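Local atomic coordinates of alpha-ketoglutarate-dependent 2,4-dichlorophenoxyacetate dioxygenase (PDB entry 5BKE), a protein that probably acts as a metal- and 2-oxoglutarate-dependent dioxygenase of the TfdA family, a group that includes enzymes breaking down aryloxyalkanoate herbicides. Residues C[167-172]-C[214-219]. Sequence-based numbering, arbitrary orientation.
Sequences CEHSLM and SHAGKI
E168 O takes one hydrogen bond and a C-H...O contact from the facing strand. G217 N donates to it at 3.1 Å, and A216 CA makes the C-H...O contact. E168 N returns a bond to K218 O at 3.0 Å. E168 thus faces both G217 and K218, a beta bulge in this antiparallel pairing. Past the strand end, S170 N reaches H215 O at 3.0 Å, approaching from above the carbonyl plane.

H169 lays its ring on A216. The methyl CB sits over the ring centre, 3.8 Å from the centroid, a CH-pi contact. CG of H169 lies beside its backbone N (chi1 -68°), which brings the ring across A216. S119 OG bonds H169 ND1 and helps fix the ring's rotation. Replacing H169 by alanine is likely to open a gap over the A216 methyl and leave S119 without this partner.

C167 shares this face, its SG touching I219 CG1. On the other face, the E168 and K218 chains run side by side with their CD atoms 3.9 Å apart. Their charges are opposite, but E168 OE2 and K218 NZ remain 4.9 Å apart. L171 CD2 touches H215 CE1 at 3.6 Å. H215 ND1 bonds S174 OG, and the H215 side chain lies about 4 Å from that of the manganese ligand H115.

S170 caps helix 171-176 through its OG, which accepts from M172 N and also hydrogen-bonds F191 O. Strand 166-169 runs between strands 194-201 and 216-219, while helix 224-238 packs against C167 and I219.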
loop_
_atom_site.group_PDB
_atom_site.type_symbol
_atom_site.label_atom_id
_atom_site.label_comp_id
_atom_site.label_asym_id
_atom_site.label_seq_id
_atom_site.Cartn_x
_atom_site.Cartn_y
_atom_site.Cartn_z
ATOM N N CYS C 167 -40.256 4.631 -1.846
ATOM C CA CYS C 167 -41.042 4.809 -3.080
ATOM C C CYS C 167 -42.450 4.224 -2.952
ATOM O O CYS C 167 -42.653 3.226 -2.263
ATOM C CB CYS C 167 -40.332 4.157 -4.272
ATOM S SG CYS C 167 -38.644 4.721 -4.606
ATOM N N GLU C 168 -43.406 4.849 -3.635
ATOM C CA GLU C 168 -44.764 4.323 -3.781
ATOM C C GLU C 168 -44.893 3.581 -5.111
ATOM O O GLU C 168 -44.717 4.173 -6.179
ATOM C CB GLU C 168 -45.803 5.448 -3.681
ATOM C CG GLU C 168 -45.787 6.158 -2.338
ATOM C CD GLU C 168 -46.996 7.048 -2.065
ATOM O OE1 GLU C 168 -48.029 6.948 -2.776
ATOM O OE2 GLU C 168 -46.904 7.848 -1.103
ATOM N N HIS C 169 -45.172 2.284 -5.031
ATOM C CA HIS C 169 -45.297 1.440 -6.215
ATOM C C HIS C 169 -46.765 1.098 -6.489
ATOM O O HIS C 169 -47.498 0.688 -5.579
ATOM C CB HIS C 169 -44.556 0.123 -6.037
ATOM C CG HIS C 169 -43.064 0.239 -5.978
ATOM N ND1 HIS C 169 -42.240 -0.370 -6.901
ATOM C CD2 HIS C 169 -42.244 0.834 -5.076
ATOM C CE1 HIS C 169 -40.979 -0.145 -6.577
ATOM N NE2 HIS C 169 -40.954 0.576 -5.469
ATOM N N SER C 170 -47.166 1.244 -7.751
ATOM C CA SER C 170 -48.490 0.863 -8.224
ATOM C C SER C 170 -48.455 0.548 -9.717
ATOM O O SER C 170 -47.763 1.235 -10.486
ATOM C CB SER C 170 -49.486 2.000 -7.980
ATOM O OG SER C 170 -50.747 1.702 -8.547
ATOM N N LEU C 171 -49.235 -0.458 -10.124
ATOM C CA LEU C 171 -49.498 -0.717 -11.550
ATOM C C LEU C 171 -50.058 0.499 -12.286
ATOM O O LEU C 171 -49.838 0.651 -13.488
ATOM C CB LEU C 171 -50.410 -1.929 -11.748
ATOM C CG LEU C 171 -49.718 -3.293 -11.673
ATOM C CD1 LEU C 171 -50.700 -4.403 -11.327
ATOM C CD2 LEU C 171 -48.959 -3.623 -12.954
ATOM N N MET C 172 -50.738 1.381 -11.556
ATOM C CA MET C 172 -51.264 2.628 -12.119
ATOM C C MET C 172 -50.166 3.618 -12.537
ATOM O O MET C 172 -50.376 4.434 -13.440
ATOM C CB MET C 172 -52.240 3.296 -11.145
ATOM C CG MET C 172 -53.464 2.459 -10.780
ATOM S SD MET C 172 -54.746 3.377 -9.877
ATOM C CE MET C 172 -54.062 3.492 -8.222
ATOM N N SER C 214 -40.566 0.420 -12.861
ATOM C CA SER C 214 -41.577 1.249 -13.546
ATOM C C SER C 214 -42.809 1.553 -12.668
ATOM O O SER C 214 -43.455 2.584 -12.837
ATOM C CB SER C 214 -42.026 0.577 -14.842
ATOM O OG SER C 214 -42.645 -0.669 -14.559
ATOM N N HIS C 215 -43.117 0.656 -11.737
ATOM C CA HIS C 215 -44.254 0.834 -10.821
ATOM C C HIS C 215 -44.057 1.974 -9.806
ATOM O O HIS C 215 -45.030 2.551 -9.334
ATOM C CB HIS C 215 -44.606 -0.480 -10.125
ATOM C CG HIS C 215 -44.736 -1.646 -11.061
ATOM N ND1 HIS C 215 -45.535 -1.618 -12.188
ATOM C CD2 HIS C 215 -44.179 -2.881 -11.030
ATOM C CE1 HIS C 215 -45.455 -2.781 -12.812
ATOM N NE2 HIS C 215 -44.641 -3.565 -12.128
ATOM N N ALA C 216 -42.800 2.312 -9.509
ATOM C CA ALA C 216 -42.469 3.425 -8.614
ATOM C C ALA C 216 -42.700 4.780 -9.293
ATOM O O ALA C 216 -41.993 5.156 -10.249
ATOM C CB ALA C 216 -41.043 3.301 -8.092
ATOM N N GLY C 217 -43.709 5.499 -8.799
ATOM C CA GLY C 217 -44.126 6.755 -9.399
ATOM C C GLY C 217 -43.864 7.989 -8.573
ATOM O O GLY C 217 -44.028 9.101 -9.069
ATOM N N LYS C 218 -43.473 7.805 -7.314
ATOM C CA LYS C 218 -43.018 8.923 -6.481
ATOM C C LYS C 218 -42.146 8.451 -5.319
ATOM O O LYS C 218 -42.200 7.283 -4.920
ATOM C CB LYS C 218 -44.202 9.774 -5.979
ATOM C CG LYS C 218 -44.994 9.176 -4.825
ATOM C CD LYS C 218 -46.015 10.159 -4.260
ATOM C CE LYS C 218 -45.367 11.280 -3.455
ATOM N NZ LYS C 218 -46.374 12.298 -3.050
ATOM N N ILE C 219 -41.339 9.378 -4.804
ATOM C CA ILE C 219 -40.646 9.211 -3.533
ATOM C C ILE C 219 -41.488 9.917 -2.463
ATOM O O ILE C 219 -41.890 11.071 -2.638
ATOM C CB ILE C 219 -39.184 9.727 -3.600
ATOM C CG1 ILE C 219 -38.363 8.847 -4.562
ATOM C CG2 ILE C 219 -38.549 9.751 -2.211
ATOM C CD1 ILE C 219 -37.056 9.444 -5.054
#